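Local coordinates for intracellular protein transport protein USO1 (Saccharomyces cerevisiae S288c, PDB 6LSU), which is required for protein transport from the endoplasmic reticulum to the Golgi as a membrane tether with a globular head and a coiled-coil tail, at residues F670-F676 with V699-T703; A181-L185 with A216-S221. All coordinates share one frame; numbering follows the deposited sequence.

Contact 1 (F670-F676 with V699-T703)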
ATOM      1  N   PHE A 670      23.031  15.021  19.090  1.00 91.30           N
ATOM      2  CA  PHE A 670      22.598  13.852  18.278  1.00 83.83           C
ATOM      3  C   PHE A 670      21.119  14.000  17.890  1.00 80.24           C
ATOM      4  O   PHE A 670      20.781  13.752  16.715  1.00 71.13           O
ATOM      5  CB  PHE A 670      22.823  12.547  19.048  1.00 79.92           C
ATOM      6  CG  PHE A 670      22.314  11.313  18.348  1.00 79.41           C
ATOM      7  CD1 PHE A 670      22.959  10.816  17.224  1.00 74.91           C
ATOM      8  CD2 PHE A 670      21.146  10.699  18.770  1.00 77.04           C
ATOM      9  CE1 PHE A 670      22.484   9.686  16.577  1.00 77.86           C
ATOM     10  CE2 PHE A 670      20.666   9.580  18.110  1.00 79.28           C
ATOM     11  CZ  PHE A 670      21.347   9.060  17.031  1.00 75.08           C
ATOM     12  N   LYS A 671      20.282  14.360  18.868  1.00 80.53           N
ATOM     13  CA  LYS A 671      18.838  14.642  18.677  1.00 89.06           C
ATOM     14  C   LYS A 671      18.686  15.784  17.662  1.00 86.14           C
ATOM     15  O   LYS A 671      17.927  15.592  16.703  1.00 98.26           O
ATOM     16  CB  LYS A 671      18.150  14.942  20.021  1.00 95.52           C
ATOM     17  CG  LYS A 671      16.637  14.727  20.054  1.00 99.38           C
ATOM     18  CD  LYS A 671      15.986  14.671  18.658  1.00107.46           C
ATOM     19  CE  LYS A 671      14.469  14.623  18.632  1.00106.73           C
ATOM     20  NZ  LYS A 671      13.937  13.268  18.924  1.00100.64           N
ATOM     21  N   LYS A 672      19.406  16.903  17.809  1.00 94.91           N
ATOM     22  CA  LYS A 672      19.072  18.169  17.088  1.00 95.36           C
ATOM     23  C   LYS A 672      19.899  18.393  15.813  1.00 87.25           C
ATOM     24  O   LYS A 672      19.391  19.087  14.953  1.00102.08           O
ATOM     25  CB  LYS A 672      19.229  19.404  17.981  1.00 96.33           C
ATOM     26  CG  LYS A 672      18.781  19.263  19.432  1.00104.39           C
ATOM     27  CD  LYS A 672      17.295  19.004  19.664  1.00115.80           C
ATOM     28  CE  LYS A 672      16.350  20.001  19.013  1.00120.30           C
ATOM     29  NZ  LYS A 672      15.630  19.418  17.854  1.00122.04           N
ATOM     30  N   ASP A 673      21.115  17.875  15.670  1.00100.05           N
ATOM     31  CA  ASP A 673      22.046  18.375  14.614  1.00110.25           C
ATOM     32  C   ASP A 673      22.728  17.226  13.843  1.00106.50           C
ATOM     33  O   ASP A 673      23.725  17.499  13.149  1.00112.53           O
ATOM     34  CB  ASP A 673      23.071  19.348  15.220  1.00113.03           C
ATOM     35  CG  ASP A 673      23.764  20.262  14.220  1.00121.00           C
ATOM     36  OD1 ASP A 673      23.313  20.323  13.049  1.00126.46           O
ATOM     37  OD2 ASP A 673      24.754  20.911  14.620  1.00123.56           O
ATOM     38  N   SER A 674      22.201  15.997  13.894  1.00105.47           N
ATOM     39  CA  SER A 674      22.783  14.819  13.188  1.00 99.50           C
ATOM     40  C   SER A 674      21.808  14.264  12.147  1.00 93.03           C
ATOM     41  O   SER A 674      20.696  14.801  12.008  1.00 91.46           O
ATOM     42  CB  SER A 674      23.159  13.742  14.168  1.00 98.28           C
ATOM     43  OG  SER A 674      22.001  13.258  14.825  1.00 93.43           O
ATOM     44  N   TYR A 675      22.210  13.190  11.463  1.00 90.81           N
ATOM     45  CA  TYR A 675      21.322  12.366  10.600  1.00 78.52           C
ATOM     46  C   TYR A 675      20.041  11.997  11.351  1.00 76.84           C
ATOM     47  O   TYR A 675      18.935  12.054  10.781  1.00 78.34           O
ATOM     48  CB  TYR A 675      22.008  11.087  10.161  1.00 72.49           C
ATOM     49  CG  TYR A 675      22.902  11.280   8.969  1.00 81.60           C
ATOM     50  CD1 TYR A 675      24.088  11.980   9.059  1.00 83.63           C
ATOM     51  CD2 TYR A 675      22.559  10.755   7.740  1.00 87.35           C
ATOM     52  CE1 TYR A 675      24.911  12.154   7.955  1.00 89.86           C
ATOM     53  CE2 TYR A 675      23.374  10.914   6.631  1.00 95.70           C
ATOM     54  CZ  TYR A 675      24.552  11.631   6.729  1.00 86.31           C
ATOM     55  OH  TYR A 675      25.371  11.778   5.650  1.00 79.16           O
ATOM     56  N   PHE A 676      20.156  11.648  12.622  1.00 70.57           N
ATOM     57  CA  PHE A 676      18.965  11.254  13.405  1.00 73.17           C
ATOM     58  C   PHE A 676      17.936  12.373  13.339  1.00 80.46           C
ATOM     59  O   PHE A 676      16.720  12.088  13.207  1.00 96.60           O
ATOM     60  CB  PHE A 676      19.315  10.968  14.853  1.00 73.07           C
ATOM     61  CG  PHE A 676      18.175  10.446  15.681  1.00 70.15           C
ATOM     62  CD1 PHE A 676      17.868   9.086  15.688  1.00 72.86           C
ATOM     63  CD2 PHE A 676      17.440  11.298  16.490  1.00 66.41           C
ATOM     64  CE1 PHE A 676      16.824   8.593  16.470  1.00 73.80           C
ATOM     65  CE2 PHE A 676      16.434  10.793  17.312  1.00 69.20           C
ATOM     66  CZ  PHE A 676      16.098   9.450  17.278  1.00 64.84           C
ATOM     67  N   VAL A 699      17.962   6.056   4.462  1.00 71.22           N
ATOM     68  CA  VAL A 699      17.478   5.247   5.615  1.00 72.57           C
ATOM     69  C   VAL A 699      18.732   4.892   6.402  1.00 65.20           C
ATOM     70  O   VAL A 699      19.616   4.186   5.819  1.00 58.42           O
ATOM     71  CB  VAL A 699      16.683   3.999   5.156  1.00 71.20           C
ATOM     72  CG1 VAL A 699      16.359   3.050   6.297  1.00 67.22           C
ATOM     73  CG2 VAL A 699      15.402   4.404   4.445  1.00 74.49           C
ATOM     74  N   TYR A 700      18.759   5.242   7.677  1.00 61.85           N
ATOM     75  CA  TYR A 700      19.949   5.052   8.553  1.00 72.28           C
ATOM     76  C   TYR A 700      19.580   4.282   9.830  1.00 67.24           C
ATOM     77  O   TYR A 700      20.314   3.384  10.216  1.00 77.32           O
ATOM     78  CB  TYR A 700      20.534   6.454   8.817  1.00 71.67           C
ATOM     79  CG  TYR A 700      20.863   7.187   7.535  1.00 64.08           C
ATOM     80  CD1 TYR A 700      21.821   6.694   6.666  1.00 66.41           C
ATOM     81  CD2 TYR A 700      20.161   8.310   7.145  1.00 64.33           C
ATOM     82  CE1 TYR A 700      22.094   7.311   5.461  1.00 65.76           C
ATOM     83  CE2 TYR A 700      20.427   8.938   5.929  1.00 66.77           C
ATOM     84  CZ  TYR A 700      21.419   8.449   5.107  1.00 65.94           C
ATOM     85  OH  TYR A 700      21.707   9.046   3.922  1.00 89.58           O
ATOM     86  N   PHE A 701      18.466   4.647  10.459  1.00 64.39           N
ATOM     87  CA  PHE A 701      18.047   4.179  11.795  1.00 65.16           C
ATOM     88  C   PHE A 701      16.873   3.198  11.687  1.00 61.74           C
ATOM     89  O   PHE A 701      15.841   3.537  11.195  1.00 64.11           O
ATOM     90  CB  PHE A 701      17.679   5.380  12.669  1.00 70.30           C
ATOM     91  CG  PHE A 701      18.846   6.315  12.821  1.00 74.24           C
ATOM     92  CD1 PHE A 701      19.775   6.114  13.829  1.00 81.78           C
ATOM     93  CD2 PHE A 701      19.083   7.309  11.892  1.00 74.47           C
ATOM     94  CE1 PHE A 701      20.897   6.922  13.941  1.00 79.03           C
ATOM     95  CE2 PHE A 701      20.204   8.110  11.998  1.00 81.73           C
ATOM     96  CZ  PHE A 701      21.106   7.924  13.026  1.00 81.43           C
ATOM     97  N   SER A 702      17.054   1.990  12.195  1.00 62.73           N
ATOM     98  CA  SER A 702      15.962   1.074  12.578  1.00 59.22           C
ATOM     99  C   SER A 702      15.018   1.785  13.543  1.00 61.34           C
ATOM    100  O   SER A 702      15.497   2.458  14.495  1.00 55.69           O
ATOM    101  CB  SER A 702      16.449  -0.162  13.198  1.00 62.75           C
ATOM    102  OG  SER A 702      15.400  -0.735  13.955  1.00 62.11           O
ATOM    103  N   THR A 703      13.721   1.600  13.290  1.00 62.85           N
ATOM    104  CA  THR A 703      12.611   2.202  14.055  1.00 64.17           C
ATOM    105  C   THR A 703      12.735   1.814  15.530  1.00 61.84           C
ATOM    106  O   THR A 703      12.398   2.620  16.440  1.00 69.34           O
ATOM    107  CB  THR A 703      11.255   1.795  13.473  1.00 65.93           C
ATOM    108  OG1 THR A 703      10.366   2.374  14.429  1.00 67.78           O
ATOM    109  CG2 THR A 703      11.062   0.301  13.312  1.00 70.12           C
TER
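F701 and Y700, side by side in the loop before helix 703-711, each receive an aromatic edge from F676 and Y675, at the end of the segment 670-676. Two T-shaped pairs result. The edge of F676 is directed at the face of F701, ring centres 5.4 Å apart and planes at 90°, with CD1 over the middle of the ring. Farther out, Y675 turns its CD2-CE2 edge onto a face of Y700, planes at 87°, CD2 lying 3.3 Å from CE2 of Y700. A serine in place of Y700 would probably leave that edge of Y675 without its aromatic face and the exposed ring freer to turn.

The other side-chain contacts are apolar. CB of Y675 meets the rim of the F701 ring at CE2 (3.9 Å), and F670 brings its CZ to within 3.8 Å of CE1 of F701 in an oblique pairing. With its CG anti to the backbone N (chi1 175°), F670 lays a face of its ring against CB of F676.

No hydrogen bond links the segments. F670, F676 and F701 form an aromatic cluster, extended by F709 of helix 703-711, within the helical C-terminal part of the globular head.

Contact 2 (A181-L185 with A216-S221)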
ATOM      1  N   ALA A 181     -27.939  13.809  -4.816  1.00 82.02           N
ATOM      2  CA  ALA A 181     -28.275  12.736  -5.788  1.00 74.84           C
ATOM      3  C   ALA A 181     -28.310  11.381  -5.049  1.00 71.36           C
ATOM      4  O   ALA A 181     -29.179  10.531  -5.357  1.00 70.26           O
ATOM      5  CB  ALA A 181     -27.274  12.748  -6.929  1.00 64.92           C
ATOM      6  N   ARG A 182     -27.380  11.166  -4.118  1.00 66.30           N
ATOM      7  CA  ARG A 182     -27.286   9.869  -3.398  1.00 74.03           C
ATOM      8  C   ARG A 182     -28.481   9.812  -2.437  1.00 72.58           C
ATOM      9  O   ARG A 182     -29.210   8.820  -2.437  1.00 70.82           O
ATOM     10  CB  ARG A 182     -25.923   9.683  -2.718  1.00 72.45           C
ATOM     11  CG  ARG A 182     -25.782   8.334  -2.022  1.00 73.78           C
ATOM     12  CD  ARG A 182     -24.502   8.196  -1.215  1.00 70.00           C
ATOM     13  NE  ARG A 182     -23.345   8.209  -2.096  1.00 69.25           N
ATOM     14  CZ  ARG A 182     -22.366   9.114  -2.092  1.00 70.15           C
ATOM     15  NH1 ARG A 182     -22.354  10.109  -1.223  1.00 71.79           N
ATOM     16  NH2 ARG A 182     -21.389   9.016  -2.977  1.00 70.54           N
ATOM     17  N   SER A 183     -28.745  10.916  -1.745  1.00 80.59           N
ATOM     18  CA  SER A 183     -29.968  11.143  -0.924  1.00 81.12           C
ATOM     19  C   SER A 183     -31.255  10.795  -1.699  1.00 77.15           C
ATOM     20  O   SER A 183     -32.016   9.903  -1.236  1.00 74.93           O
ATOM     21  CB  SER A 183     -30.015  12.544  -0.427  1.00 76.61           C
ATOM     22  OG  SER A 183     -30.974  12.640   0.612  1.00 93.71           O
ATOM     23  N   ALA A 184     -31.473  11.443  -2.844  1.00 71.48           N
ATOM     24  CA  ALA A 184     -32.642  11.227  -3.729  1.00 79.18           C
ATOM     25  C   ALA A 184     -32.736   9.749  -4.129  1.00 78.61           C
ATOM     26  O   ALA A 184     -33.859   9.207  -4.053  1.00 79.84           O
ATOM     27  CB  ALA A 184     -32.569  12.128  -4.953  1.00 76.27           C
ATOM     28  N   LEU A 185     -31.623   9.135  -4.563  1.00 76.98           N
ATOM     29  CA  LEU A 185     -31.655   7.761  -5.146  1.00 79.26           C
ATOM     30  C   LEU A 185     -32.084   6.756  -4.074  1.00 77.51           C
ATOM     31  O   LEU A 185     -32.870   5.867  -4.420  1.00 74.94           O
ATOM     32  CB  LEU A 185     -30.298   7.390  -5.755  1.00 78.96           C
ATOM     33  CG  LEU A 185     -30.085   7.875  -7.188  1.00 77.04           C
ATOM     34  CD1 LEU A 185     -28.611   7.905  -7.521  1.00 82.81           C
ATOM     35  CD2 LEU A 185     -30.846   6.995  -8.165  1.00 74.02           C
ATOM     36  N   ALA A 216     -19.581   5.318  -8.076  1.00 55.14           N
ATOM     37  CA  ALA A 216     -19.915   6.680  -7.603  1.00 56.65           C
ATOM     38  C   ALA A 216     -20.879   6.617  -6.446  1.00 58.61           C
ATOM     39  O   ALA A 216     -20.714   7.356  -5.510  1.00 76.15           O
ATOM     40  CB  ALA A 216     -20.555   7.480  -8.698  1.00 59.31           C
ATOM     41  N   VAL A 217     -21.864   5.757  -6.524  1.00 62.82           N
ATOM     42  CA  VAL A 217     -22.999   5.782  -5.578  1.00 67.24           C
ATOM     43  C   VAL A 217     -22.577   5.087  -4.259  1.00 68.32           C
ATOM     44  O   VAL A 217     -22.893   5.659  -3.159  1.00 64.04           O
ATOM     45  CB  VAL A 217     -24.252   5.185  -6.241  1.00 62.96           C
ATOM     46  CG1 VAL A 217     -25.258   4.741  -5.221  1.00 67.90           C
ATOM     47  CG2 VAL A 217     -24.877   6.194  -7.181  1.00 68.27           C
ATOM     48  N   VAL A 218     -21.899   3.931  -4.330  1.00 61.92           N
ATOM     49  CA  VAL A 218     -21.475   3.165  -3.113  1.00 66.58           C
ATOM     50  C   VAL A 218     -20.294   3.856  -2.412  1.00 67.78           C
ATOM     51  O   VAL A 218     -20.114   3.596  -1.248  1.00 67.04           O
ATOM     52  CB  VAL A 218     -21.080   1.699  -3.390  1.00 71.96           C
ATOM     53  CG1 VAL A 218     -22.045   0.971  -4.300  1.00 70.79           C
ATOM     54  CG2 VAL A 218     -19.679   1.589  -3.953  1.00 77.16           C
ATOM     55  N   ASN A 219     -19.500   4.685  -3.106  1.00 73.85           N
ATOM     56  CA  ASN A 219     -18.320   5.392  -2.536  1.00 79.92           C
ATOM     57  C   ASN A 219     -18.728   6.217  -1.307  1.00 85.26           C
ATOM     58  O   ASN A 219     -19.666   7.028  -1.439  1.00105.27           O
ATOM     59  CB  ASN A 219     -17.669   6.309  -3.581  1.00 87.54           C
ATOM     60  CG  ASN A 219     -16.336   6.847  -3.119  1.00 80.72           C
ATOM     61  OD1 ASN A 219     -15.372   6.081  -3.040  1.00 82.59           O
ATOM     62  ND2 ASN A 219     -16.310   8.121  -2.749  1.00 75.67           N
ATOM     63  N   ASP A 220     -18.031   6.032  -0.177  1.00 85.04           N
ATOM     64  CA  ASP A 220     -18.239   6.748   1.116  1.00 96.19           C
ATOM     65  C   ASP A 220     -19.709   6.649   1.583  1.00 89.01           C
ATOM     66  O   ASP A 220     -20.203   7.623   2.177  1.00 90.08           O
ATOM     67  CB  ASP A 220     -17.769   8.209   1.004  1.00106.71           C
ATOM     68  CG  ASP A 220     -16.258   8.386   0.895  1.00117.67           C
ATOM     69  OD1 ASP A 220     -15.523   7.620   1.563  1.00121.55           O
ATOM     70  OD2 ASP A 220     -15.818   9.289   0.140  1.00124.99           O
ATOM     71  N   SER A 221     -20.402   5.535   1.335  1.00 78.78           N
ATOM     72  CA  SER A 221     -21.834   5.393   1.712  1.00 80.08           C
ATOM     73  C   SER A 221     -22.111   3.983   2.220  1.00 79.56           C
ATOM     74  O   SER A 221     -22.491   3.083   1.459  1.00 77.64           O
ATOM     75  CB  SER A 221     -22.737   5.780   0.570  1.00 82.20           C
ATOM     76  OG  SER A 221     -24.097   5.530   0.885  1.00 88.29           O
TER
HETATM   77  O   HOH W   1     -18.588  10.416  -3.929  1.00 76.20           O
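R182 reaches from helix 178-187 to the C-terminal end of helix 204-218, where its guanidinium group grips two successive backbone carbonyls. NE donates to V217 O at 2.8 Å, the acceptor lying 21° out of the guanidinium plane, while NH2 donates to A216 O at 3.1 Å, almost within that plane. An extended start, CG anti to the backbone N (chi1 -178°), carries the side chain across to the helix end, and a bend at chi3 (-66°) turns the guanidinium so that NE and NH2 meet these two oxygens. A third carbonyl, N219 O, sits over one face of the group, 3.0 Å from NH2 but poorly angled for a bond. S221 packs against the aliphatic portion, its OG 3.4 Å from CD of R182. Gathered at a helix end, these carbonyls would probably favour the positive charge.

Elsewhere the contact is looser. L185 CD1 only brushes V217 CG2, at 4.1 Å. Toward the partly exposed side a water accepts from NH2 of R182 at 3.3 Å and, more weakly, from ND2 of N219.

M174 of helix 160-174 touches both R182 and A216, V224 of helix 222-229 packs on R182 and V217, and helix 145-154 lies against L185.

How the contacts relate
From the N terminus, contact 2 comes first: helix 178-187 is met again 31 residues later by the end of helix 204-218, closing a mostly helical loop. It ties the first and last helices of ARM repeat 3 together at the turn into repeat 4. Contact 1 opens far downstream, after the last ARM repeat, and closes a shorter excursion of 22 residues with no helix or strand, bringing the lead-in to helix 703-711 back to the end of helix 660-673. The two loops lie in series, neither nesting nor crossing. Their centres are about 47 Å apart on opposite sides of the chain's centre, so they join separate parts of the head: ARM repeat 3 at its junction with repeat 4, and the C-terminal helices.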